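Local coordinates for protein glucokinase (Streptomyces griseus, PDB 3VGL) that probably phosphorylates D-glucose at the expense of ATP, giving glucose 6-phosphate and ADP, as a glucokinase of the ROK family, at residues 217-222 against 263-268; 74-79 against 83-88; 16-21 against 25-30; 136-141 against 249-254. All blocks are in the same frame, centred on the assembly; numbering follows the deposited sequence.

Contact 1: 217-222 against 263-268; sequences HISEAA and SDEGEL. With ANP (phosphoaminophosphonic acid-adenylate ester), chain E.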
# COMPACT_ATOMS: atom_id res chain seq x y z
N HIS A 217 -30.14 5.88 -0.87
CA HIS A 217 -30.13 7.02 -1.81
C HIS A 217 -29.11 6.78 -2.92
O HIS A 217 -29.36 7.08 -4.08
CB HIS A 217 -29.74 8.33 -1.11
CG HIS A 217 -30.61 8.71 0.04
ND1 HIS A 217 -30.22 9.63 0.98
CD2 HIS A 217 -31.85 8.30 0.40
CE1 HIS A 217 -31.18 9.77 1.88
NE2 HIS A 217 -32.18 8.97 1.55
N ILE A 218 -27.94 6.26 -2.55
CA ILE A 218 -26.87 6.03 -3.53
C ILE A 218 -27.33 5.04 -4.60
O ILE A 218 -27.10 5.25 -5.79
CB ILE A 218 -25.57 5.52 -2.83
CG1 ILE A 218 -25.12 6.51 -1.76
CG2 ILE A 218 -24.44 5.28 -3.86
CD1 ILE A 218 -24.08 5.94 -0.78
N SER A 219 -28.02 3.99 -4.17
CA SER A 219 -28.55 2.98 -5.07
C SER A 219 -29.57 3.58 -6.04
O SER A 219 -29.43 3.45 -7.26
CB SER A 219 -29.17 1.83 -4.28
OG SER A 219 -28.15 1.08 -3.62
N GLU A 220 -30.58 4.25 -5.49
CA GLU A 220 -31.61 4.88 -6.32
C GLU A 220 -31.01 5.91 -7.28
O GLU A 220 -31.36 5.93 -8.47
CB GLU A 220 -32.72 5.50 -5.44
CG GLU A 220 -33.92 6.09 -6.23
CD GLU A 220 -34.42 5.20 -7.37
OE1 GLU A 220 -34.39 3.95 -7.26
OE2 GLU A 220 -34.87 5.75 -8.41
N ALA A 221 -30.12 6.76 -6.77
CA ALA A 221 -29.45 7.75 -7.61
C ALA A 221 -28.63 7.11 -8.73
O ALA A 221 -28.68 7.58 -9.87
CB ALA A 221 -28.58 8.68 -6.76
N ALA A 222 -27.90 6.04 -8.44
CA ALA A 222 -27.16 5.32 -9.48
C ALA A 222 -28.08 4.76 -10.57
O ALA A 222 -27.74 4.81 -11.76
CB ALA A 222 -26.25 4.21 -8.88
N SER A 263 -27.20 -6.04 -1.56
CA SER A 263 -27.49 -7.07 -2.57
C SER A 263 -28.95 -7.03 -3.00
O SER A 263 -29.31 -7.57 -4.04
CB SER A 263 -27.13 -8.49 -2.10
OG SER A 263 -28.05 -9.00 -1.14
N ASP A 264 -29.80 -6.36 -2.22
CA ASP A 264 -31.19 -6.12 -2.62
C ASP A 264 -31.28 -5.40 -3.96
O ASP A 264 -32.33 -5.45 -4.64
CB ASP A 264 -31.91 -5.29 -1.55
CG ASP A 264 -32.20 -6.08 -0.29
OD1 ASP A 264 -32.32 -7.32 -0.36
OD2 ASP A 264 -32.34 -5.45 0.77
N GLU A 265 -30.19 -4.73 -4.33
CA GLU A 265 -30.18 -3.96 -5.58
C GLU A 265 -29.88 -4.78 -6.83
O GLU A 265 -29.98 -4.25 -7.94
CB GLU A 265 -29.24 -2.75 -5.49
CG GLU A 265 -29.51 -1.84 -4.30
CD GLU A 265 -30.87 -1.14 -4.32
OE1 GLU A 265 -31.52 -1.06 -5.39
OE2 GLU A 265 -31.29 -0.66 -3.24
N GLY A 266 -29.50 -6.05 -6.65
CA GLY A 266 -29.29 -6.95 -7.79
C GLY A 266 -28.18 -6.49 -8.72
O GLY A 266 -27.10 -6.11 -8.25
N GLU A 267 -28.44 -6.51 -10.02
CA GLU A 267 -27.40 -6.22 -11.02
C GLU A 267 -26.81 -4.82 -10.93
O GLU A 267 -25.67 -4.61 -11.36
CB GLU A 267 -27.92 -6.50 -12.44
CG GLU A 267 -28.01 -7.99 -12.71
CD GLU A 267 -26.66 -8.70 -12.69
OE1 GLU A 267 -25.75 -8.30 -13.45
OE2 GLU A 267 -26.52 -9.67 -11.92
N LEU A 268 -27.53 -3.87 -10.33
CA LEU A 268 -26.99 -2.52 -10.14
C LEU A 268 -25.60 -2.58 -9.48
O LEU A 268 -24.67 -1.91 -9.92
CB LEU A 268 -27.93 -1.63 -9.32
CG LEU A 268 -27.44 -0.19 -9.07
CD1 LEU A 268 -27.53 0.69 -10.32
CD2 LEU A 268 -28.20 0.43 -7.90
PB ANP E . -26.73 -4.77 8.83
O1B ANP E . -25.22 -4.65 8.59
O2B ANP E . -27.23 -4.14 10.10
N3B ANP E . -27.17 -6.43 8.85
PA ANP E . -27.30 -3.96 6.08
O1A ANP E . -28.56 -3.33 5.49
O2A ANP E . -26.84 -5.30 5.60
O3A ANP E . -27.50 -3.96 7.69
O5' ANP E . -26.06 -2.95 5.93
C5' ANP E . -26.15 -1.57 6.32
C4' ANP E . -25.18 -0.75 5.50
O4' ANP E . -25.38 -1.00 4.10
C3' ANP E . -25.43 0.72 5.72
O3' ANP E . -24.19 1.39 5.47
C2' ANP E . -26.42 1.03 4.63
O2' ANP E . -26.40 2.39 4.26
C1' ANP E . -25.97 0.14 3.48
N9 ANP E . -27.13 -0.38 2.72
C8 ANP E . -28.09 -1.22 3.14
N7 ANP E . -28.99 -1.47 2.14
C5 ANP E . -28.55 -0.79 1.06
C6 ANP E . -29.01 -0.57 -0.34
N6 ANP E . -30.13 -1.17 -0.81
N1 ANP E . -28.24 0.22 -1.12
C2 ANP E . -27.11 0.85 -0.70
N3 ANP E . -26.66 0.70 0.57
C4 ANP E . -27.33 -0.07 1.44
O HOH W 1 -33.00 1.28 -6.13

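Contact 2: 74-79 against 83-88; sequences TVLFAP and WRHEPL. With BGC (beta-D-glucopyranose), chain D.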
# COMPACT_ATOMS: atom_id res chain seq x y z
N THR A 74 -22.03 -18.39 21.74
CA THR A 74 -21.41 -17.21 22.28
C THR A 74 -20.80 -16.36 21.18
O THR A 74 -20.14 -16.89 20.29
CB THR A 74 -20.30 -17.62 23.26
OG1 THR A 74 -20.90 -18.33 24.35
CG2 THR A 74 -19.53 -16.43 23.80
N VAL A 75 -21.05 -15.06 21.24
CA VAL A 75 -20.34 -14.11 20.36
C VAL A 75 -19.02 -13.73 21.05
O VAL A 75 -19.02 -12.96 22.00
CB VAL A 75 -21.20 -12.87 20.02
CG1 VAL A 75 -20.45 -11.98 18.99
CG2 VAL A 75 -22.58 -13.27 19.43
N LEU A 76 -17.92 -14.30 20.56
CA LEU A 76 -16.57 -14.08 21.14
C LEU A 76 -16.14 -12.63 21.02
O LEU A 76 -15.57 -12.05 21.95
CB LEU A 76 -15.51 -15.00 20.48
CG LEU A 76 -15.71 -16.51 20.61
CD1 LEU A 76 -14.73 -17.30 19.76
CD2 LEU A 76 -15.60 -16.90 22.09
N PHE A 77 -16.42 -12.02 19.87
CA PHE A 77 -15.82 -10.73 19.52
C PHE A 77 -16.69 -10.13 18.39
O PHE A 77 -17.06 -10.86 17.47
CB PHE A 77 -14.37 -11.00 19.06
CG PHE A 77 -13.62 -9.78 18.64
CD1 PHE A 77 -12.99 -8.97 19.59
CD2 PHE A 77 -13.47 -9.48 17.30
CE1 PHE A 77 -12.26 -7.85 19.20
CE2 PHE A 77 -12.72 -8.35 16.89
CZ PHE A 77 -12.13 -7.53 17.85
N ALA A 78 -17.04 -8.85 18.48
CA ALA A 78 -17.68 -8.16 17.31
C ALA A 78 -17.07 -6.78 17.06
O ALA A 78 -16.90 -6.02 17.99
CB ALA A 78 -19.17 -8.04 17.51
N PRO A 79 -16.72 -6.47 15.79
CA PRO A 79 -16.11 -5.17 15.54
C PRO A 79 -17.06 -3.98 15.55
O PRO A 79 -16.62 -2.85 15.83
CB PRO A 79 -15.48 -5.32 14.13
CG PRO A 79 -16.16 -6.42 13.54
CD PRO A 79 -16.64 -7.36 14.63
N TRP A 83 -20.04 -6.56 21.74
CA TRP A 83 -20.09 -7.94 22.22
C TRP A 83 -18.66 -8.41 22.50
O TRP A 83 -17.80 -8.37 21.61
CB TRP A 83 -20.72 -8.85 21.16
CG TRP A 83 -22.24 -8.90 21.06
CD1 TRP A 83 -23.15 -8.76 22.07
CD2 TRP A 83 -23.00 -9.17 19.87
NE1 TRP A 83 -24.44 -8.93 21.59
CE2 TRP A 83 -24.37 -9.18 20.24
CE3 TRP A 83 -22.67 -9.39 18.53
CZ2 TRP A 83 -25.41 -9.40 19.31
CZ3 TRP A 83 -23.70 -9.64 17.60
CH2 TRP A 83 -25.04 -9.63 18.00
N ARG A 84 -18.40 -8.88 23.72
CA ARG A 84 -17.14 -9.54 24.03
C ARG A 84 -17.48 -10.75 24.88
O ARG A 84 -17.94 -10.59 26.01
CB ARG A 84 -16.18 -8.61 24.78
CG ARG A 84 -15.64 -7.40 23.98
CD ARG A 84 -14.67 -7.84 22.90
NE ARG A 84 -14.10 -6.71 22.16
CZ ARG A 84 -14.67 -6.14 21.11
NH1 ARG A 84 -15.86 -6.55 20.67
NH2 ARG A 84 -14.05 -5.12 20.51
N HIS A 85 -17.26 -11.95 24.34
CA HIS A 85 -17.59 -13.22 25.02
C HIS A 85 -19.03 -13.18 25.54
O HIS A 85 -19.32 -13.51 26.71
CB HIS A 85 -16.57 -13.53 26.14
CG HIS A 85 -15.22 -13.98 25.66
ND1 HIS A 85 -14.27 -14.49 26.51
CD2 HIS A 85 -14.66 -14.00 24.42
CE1 HIS A 85 -13.18 -14.79 25.83
NE2 HIS A 85 -13.40 -14.52 24.56
N GLU A 86 -19.94 -12.80 24.65
CA GLU A 86 -21.36 -12.64 24.98
C GLU A 86 -22.14 -13.97 24.88
O GLU A 86 -22.30 -14.52 23.79
CB GLU A 86 -21.99 -11.58 24.06
CG GLU A 86 -23.52 -11.40 24.19
CD GLU A 86 -23.93 -10.60 25.42
OE1 GLU A 86 -25.15 -10.37 25.61
OE2 GLU A 86 -23.04 -10.20 26.20
N PRO A 87 -22.65 -14.49 26.02
CA PRO A 87 -23.43 -15.73 26.02
C PRO A 87 -24.86 -15.53 25.51
O PRO A 87 -25.85 -15.61 26.26
CB PRO A 87 -23.39 -16.17 27.50
CG PRO A 87 -23.32 -14.91 28.24
CD PRO A 87 -22.51 -13.94 27.39
N LEU A 88 -24.96 -15.30 24.22
CA LEU A 88 -26.21 -14.93 23.61
C LEU A 88 -27.25 -16.04 23.67
O LEU A 88 -28.42 -15.78 23.96
CB LEU A 88 -25.95 -14.47 22.17
CG LEU A 88 -27.01 -13.59 21.54
CD1 LEU A 88 -27.28 -12.30 22.34
CD2 LEU A 88 -26.56 -13.23 20.14
C2 BGC D . -17.93 -9.14 11.56
C3 BGC D . -18.50 -10.45 11.01
C4 BGC D . -19.87 -10.23 10.37
C5 BGC D . -19.75 -9.09 9.37
C6 BGC D . -21.09 -8.77 8.70
C1 BGC D . -17.93 -8.10 10.44
O1 BGC D . -17.51 -6.85 10.92
O2 BGC D . -16.56 -9.40 11.94
O3 BGC D . -18.60 -11.40 12.02
O4 BGC D . -20.25 -11.41 9.67
O5 BGC D . -19.27 -7.91 9.99
O6 BGC D . -22.07 -8.40 9.65
O HOH W 2 -14.78 -2.91 18.49

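Contact 3: 16-21 against 25-30; sequences AGVVDE and ILSTFK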
# COMPACT_ATOMS: atom_id res chain seq x y z
N ALA A 16 -36.20 -10.18 11.95
CA ALA A 16 -36.62 -11.51 12.32
C ALA A 16 -37.81 -11.94 11.48
O ALA A 16 -38.54 -11.10 10.94
CB ALA A 16 -36.96 -11.59 13.81
N GLY A 17 -37.96 -13.24 11.36
CA GLY A 17 -39.13 -13.78 10.68
C GLY A 17 -39.34 -15.24 10.95
O GLY A 17 -38.40 -15.96 11.27
N VAL A 18 -40.60 -15.67 10.83
CA VAL A 18 -40.93 -17.07 10.87
C VAL A 18 -40.62 -17.65 9.50
O VAL A 18 -40.94 -17.04 8.48
CB VAL A 18 -42.43 -17.27 11.25
CG1 VAL A 18 -42.89 -18.68 10.96
CG2 VAL A 18 -42.63 -16.89 12.73
N VAL A 19 -39.96 -18.80 9.49
CA VAL A 19 -39.52 -19.42 8.25
C VAL A 19 -39.94 -20.87 8.27
O VAL A 19 -39.75 -21.58 9.27
CB VAL A 19 -37.97 -19.33 8.10
CG1 VAL A 19 -37.52 -19.98 6.79
CG2 VAL A 19 -37.48 -17.88 8.19
N ASP A 20 -40.55 -21.30 7.16
CA ASP A 20 -40.99 -22.68 7.05
C ASP A 20 -39.88 -23.57 6.53
O ASP A 20 -38.76 -23.11 6.31
CB ASP A 20 -42.32 -22.83 6.27
CG ASP A 20 -42.18 -22.69 4.75
OD1 ASP A 20 -41.07 -22.57 4.20
OD2 ASP A 20 -43.21 -22.72 4.06
N GLU A 21 -40.21 -24.85 6.33
CA GLU A 21 -39.23 -25.89 5.95
C GLU A 21 -38.65 -25.70 4.56
O GLU A 21 -37.58 -26.22 4.26
CB GLU A 21 -39.88 -27.27 6.05
CG GLU A 21 -40.57 -27.58 7.38
CD GLU A 21 -39.73 -28.48 8.28
OE1 GLU A 21 -38.50 -28.52 8.11
OE2 GLU A 21 -40.32 -29.17 9.15
N ILE A 25 -40.53 -17.21 3.89
CA ILE A 25 -40.66 -16.28 4.99
C ILE A 25 -42.16 -16.01 5.19
O ILE A 25 -42.86 -15.60 4.25
CB ILE A 25 -39.87 -14.99 4.71
CG1 ILE A 25 -38.37 -15.32 4.49
CG2 ILE A 25 -40.03 -14.01 5.84
CD1 ILE A 25 -37.56 -14.15 3.97
N LEU A 26 -42.65 -16.29 6.39
CA LEU A 26 -44.08 -16.10 6.72
C LEU A 26 -44.40 -14.84 7.51
O LEU A 26 -45.57 -14.48 7.64
CB LEU A 26 -44.64 -17.32 7.45
CG LEU A 26 -44.47 -18.70 6.84
CD1 LEU A 26 -45.19 -19.70 7.71
CD2 LEU A 26 -44.99 -18.73 5.41
N SER A 27 -43.38 -14.19 8.08
CA SER A 27 -43.59 -12.94 8.79
C SER A 27 -42.31 -12.11 8.78
O SER A 27 -41.23 -12.65 8.56
CB SER A 27 -44.02 -13.19 10.24
OG SER A 27 -42.96 -13.71 11.01
N THR A 28 -42.47 -10.82 9.06
CA THR A 28 -41.37 -9.84 9.04
C THR A 28 -41.44 -8.96 10.27
O THR A 28 -42.49 -8.45 10.63
CB THR A 28 -41.49 -8.93 7.79
OG1 THR A 28 -41.54 -9.74 6.61
CG2 THR A 28 -40.33 -7.94 7.71
N PHE A 29 -40.30 -8.78 10.94
CA PHE A 29 -40.18 -7.79 12.00
C PHE A 29 -38.82 -7.13 11.85
O PHE A 29 -37.85 -7.80 11.56
CB PHE A 29 -40.31 -8.44 13.39
CG PHE A 29 -40.09 -7.46 14.53
CD1 PHE A 29 -41.17 -6.90 15.20
CD2 PHE A 29 -38.80 -7.10 14.93
CE1 PHE A 29 -40.98 -6.01 16.25
CE2 PHE A 29 -38.59 -6.19 15.98
CZ PHE A 29 -39.70 -5.65 16.65
N LYS A 30 -38.78 -5.80 11.96
CA LYS A 30 -37.52 -5.04 11.87
C LYS A 30 -37.41 -4.03 13.00
O LYS A 30 -38.40 -3.40 13.37
CB LYS A 30 -37.43 -4.29 10.53
CG LYS A 30 -37.66 -5.12 9.29
CD LYS A 30 -37.68 -4.24 8.04
CE LYS A 30 -37.98 -5.03 6.78
NZ LYS A 30 -36.75 -5.66 6.22
O HOH W 3 -38.77 -11.33 7.60

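Contact 4: 136-141 against 249-254; sequences GGIIIG and SLFDPS. With NA (sodium ion), chain C.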
# COMPACT_ATOMS: atom_id res chain seq x y z
N GLY A 136 -18.36 -13.25 5.77
CA GLY A 136 -18.16 -14.37 4.86
C GLY A 136 -18.88 -15.63 5.32
O GLY A 136 -19.23 -15.78 6.49
N GLY A 137 -19.05 -16.56 4.39
CA GLY A 137 -19.61 -17.87 4.71
C GLY A 137 -19.05 -18.88 3.73
O GLY A 137 -18.91 -18.59 2.54
N ILE A 138 -18.74 -20.06 4.23
CA ILE A 138 -18.04 -21.09 3.45
C ILE A 138 -18.90 -22.35 3.38
O ILE A 138 -19.24 -22.94 4.41
CB ILE A 138 -16.71 -21.47 4.11
CG1 ILE A 138 -15.75 -20.29 4.17
CG2 ILE A 138 -16.01 -22.64 3.36
CD1 ILE A 138 -14.67 -20.49 5.18
N ILE A 139 -19.25 -22.76 2.17
CA ILE A 139 -19.83 -24.10 1.94
C ILE A 139 -18.78 -24.88 1.14
O ILE A 139 -18.42 -24.49 0.02
CB ILE A 139 -21.13 -24.05 1.13
CG1 ILE A 139 -22.19 -23.16 1.78
CG2 ILE A 139 -21.65 -25.49 0.89
CD1 ILE A 139 -22.68 -23.60 3.14
N ILE A 140 -18.27 -25.95 1.74
CA ILE A 140 -17.33 -26.85 1.07
C ILE A 140 -17.85 -28.26 1.24
O ILE A 140 -18.18 -28.68 2.35
CB ILE A 140 -15.90 -26.71 1.61
CG1 ILE A 140 -15.27 -25.39 1.13
CG2 ILE A 140 -15.03 -27.89 1.16
CD1 ILE A 140 -13.95 -25.05 1.79
N GLY A 141 -17.91 -29.00 0.13
CA GLY A 141 -18.46 -30.36 0.16
C GLY A 141 -19.85 -30.40 0.78
O GLY A 141 -20.15 -31.27 1.63
N SER A 249 -8.56 -17.49 -5.55
CA SER A 249 -7.22 -18.07 -5.30
C SER A 249 -7.24 -18.99 -4.09
O SER A 249 -6.60 -20.05 -4.12
CB SER A 249 -6.17 -16.99 -5.13
OG SER A 249 -6.03 -16.36 -6.37
N LEU A 250 -7.99 -18.60 -3.07
CA LEU A 250 -8.07 -19.35 -1.81
C LEU A 250 -8.93 -20.60 -1.92
O LEU A 250 -8.46 -21.72 -1.59
CB LEU A 250 -8.59 -18.44 -0.70
CG LEU A 250 -7.56 -17.41 -0.25
CD1 LEU A 250 -8.21 -16.08 0.11
CD2 LEU A 250 -6.80 -17.97 0.96
N PHE A 251 -10.17 -20.44 -2.40
CA PHE A 251 -11.20 -21.50 -2.31
C PHE A 251 -11.58 -22.14 -3.64
O PHE A 251 -12.11 -23.26 -3.66
CB PHE A 251 -12.49 -20.92 -1.70
CG PHE A 251 -12.37 -20.53 -0.26
CD1 PHE A 251 -12.40 -21.50 0.75
CD2 PHE A 251 -12.28 -19.18 0.10
CE1 PHE A 251 -12.30 -21.12 2.10
CE2 PHE A 251 -12.17 -18.81 1.46
CZ PHE A 251 -12.20 -19.78 2.45
N ASP A 252 -11.34 -21.42 -4.74
CA ASP A 252 -11.79 -21.89 -6.08
C ASP A 252 -13.21 -22.50 -6.10
O ASP A 252 -13.38 -23.67 -6.50
CB ASP A 252 -10.76 -22.88 -6.66
CG ASP A 252 -11.06 -23.27 -8.11
OD1 ASP A 252 -11.48 -22.40 -8.90
OD2 ASP A 252 -10.81 -24.45 -8.47
N PRO A 253 -14.24 -21.74 -5.67
CA PRO A 253 -15.62 -22.29 -5.63
C PRO A 253 -16.25 -22.25 -7.03
O PRO A 253 -15.71 -21.62 -7.93
CB PRO A 253 -16.33 -21.31 -4.71
CG PRO A 253 -15.70 -19.99 -5.09
CD PRO A 253 -14.22 -20.32 -5.26
N SER A 254 -17.41 -22.89 -7.19
CA SER A 254 -18.14 -22.77 -8.44
C SER A 254 -18.86 -21.43 -8.52
O SER A 254 -19.11 -20.91 -9.62
CB SER A 254 -19.13 -23.93 -8.59
OG SER A 254 -19.99 -23.99 -7.48
NA NA C . -18.84 -15.75 8.71
O HOH W 4 -18.40 -13.37 8.73
O HOH W 5 -17.56 -15.87 10.80

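Contact 1: 217-222 against 263-268
Ser219 and Glu265 lie against each other at the edge of the adenine of the bound nucleotide analogue and share its N1 and N6 between them. Glu265 turns its CG beside its own backbone N (chi1 -54°) and bends again at chi2, which folds the carboxylate back alongside Ser219, with CD 3.4 Å from Ser219 CB. From there Glu265 OE2 accepts a hydrogen from ANP N6 at 2.7 Å, nearly straight at 165°. Ser219, whose hydroxyl is anti to its carbonyl carbon, donates from OG to ANP N1 at 2.6 Å. One residue thus reads the acceptor of the adenine and the other its amino group. The second carboxylate oxygen, Glu265 OE1, is held by a salt bridge to Arg223, so the group is fixed at both oxygens. An alanine in place of Glu265 would remove the carboxylate and would probably leave the adenine amino group without its acceptor and Arg223 without its charged mate. Further along the contact, Leu268 extends its CG anti to the backbone N and spreads its methyls over the helix: CD2 lies 3.3 Å from Ser219 O, and CD1 rests 4.0 Å from Ala222 CB. Phe233 of helix 227-251 backs both Ser219 and Ala222. Helix 215-223 and the turn leading into helix 267-280 together contribute the Ser219 and Glu265 grip on the adenine to the nucleotide pocket of this actin-like ATPase fold.

Contact 2: 74-79 against 83-88
Val75 meets Trp83 by laying CG2 over one face of the indole, 4.2 Å from the centroid of its six-membered ring, a CH-pi contact, while CG1 presses on CE3 at 3.4 Å. Ala78 CB comes to the same ring at its edge. On the other side of the ribbon, the Arg84 guanidinium lies alongside Phe77, the two planes 40° apart, with Phe77 CE1 over one face of the guanidinium. With CG anti to the carbonyl carbon (chi1 -67°) and a bend at chi2 (-70°), the arginine curls back so that NH1 donates to Ala78 O at 2.9 Å and to Trp83 O at 2.8 Å. Trp83 O also takes the longer bond from Ala78 N, the two donors reaching it from opposite faces of its plane. An alanine at Arg84 is likely to leave Ala78 O without this donor and take away the flat group that packs against Phe77. Behind these side chains stands an antiparallel backbone pairing: Val75 and Glu86 exchange two bonds, and His85 N donates to Leu76 O at 2.9 Å. His85 and Glu86 both face Val75 in a G1 beta bulge. Pro79 continues to the sugar, its CG 3.0 Å from BGC O1. Trp286 of the second subunit forms a cation-pi contact with Arg84, and its backbone O accepts from His85 NE2. Inward, Trp83 and Leu88 pack between strand 57-64 and helix 37-52, while Tyr67 of strand 67-68 pairs with strand 75-77.

Contact 3: 16-21 against 25-30
Ala16 and Phe29 form an antiparallel hydrogen-bonded pair in a beta hairpin, Ala16 N donating to Phe29 O and Phe29 N to Ala16 O, both at 2.9 Å. This hairpin of strands 13-19 and 29-32 forms one margin of the mixed five-stranded sheet that opens the chain. The pairing does not continue in the same register: it shifts by one residue before Val19 bridges Ile25, and between the two ladders a side chain stands in for the backbone. Ser27 holds OG between its backbone N and carbonyl carbon (chi1 71°), where it accepts from Val18 N at 3.1 Å, a bond straight to 164°. The same hydroxyl is also hydrogen-bonded to Ala51 O of helix 37-52, which ties the hairpin to the helix packed on the sheet. Val18 itself crosses Leu26 at a slant, CG1 to CD1 4.1 Å apart, and both rest on Leu3 of the adjoining strand 3-9. Gly17 fits where any side chain would collide with Ser27 O, for its CA already lies 3.2 Å from that oxygen. Ser27 N, in contrast, is buried here with no partner in the model. Leu26 N closes the far end of the pairing on Val18 O, at 2.8 Å and 172°.

Contact 4: 136-141 against 249-254
Phe251 reaches from the last turn of helix 227-251 to two isoleucines of strand 134-140, its side chain crossing each at about a right angle. Ile138 gives the closer touch, CD1 lying 3.7 Å from Phe251 CZ, with CG1 following at 4.0 Å from the same atom. Its CG1 branch stands anti to the carbonyl carbon (chi1 -63°) and extends further through chi2 at 161°, which brings the terminal methyl to the far end of the ring. Ile140, two residues along and on the same face of the strand, places its CD1 near the ring plane instead, 4.0 Å from Phe251 CD1. The aromatic ring therefore spans both isoleucines in a wholly apolar contact. In fold terms this is a helix end packed on a strand of the second five-stranded sheet, where Ile126 of the adjoining strand 125-130 touches both Ile138 and Phe251. The subunit interface adds to it: the Phe251 rings of the two subunits meet with planes at about 45°, Ile140 packs on Ile140 of the second subunit, and Leu250 of that subunit covers Ile138. At the other end of the strand segment, Gly136 O binds the sodium ion at 2.3 Å; Asn104 and Asn107 bind the same ion.

Overall arrangement
The four contacts are spread through the chain without touching one another. Contact 1 holds the adenine of the nucleotide analogue and contact 2 borders glucose through Pro79; their centres are about 32 Å apart, on opposite sides of the chain's centre, with the nucleotide analogue bound at one and glucose at the other. The nearest atoms of contacts 3 and 1 are about 7 Å apart, though the side chain of Ala16 is about 12 Å from the analogue. Contact 4 stands about 11 Å from contact 2 at the nearest atoms, and the side chain of Ile138 is about 11 Å from glucose. Contacts 2 and 4 both meet the second subunit, whereas contacts 1 and 3 touch no other chain.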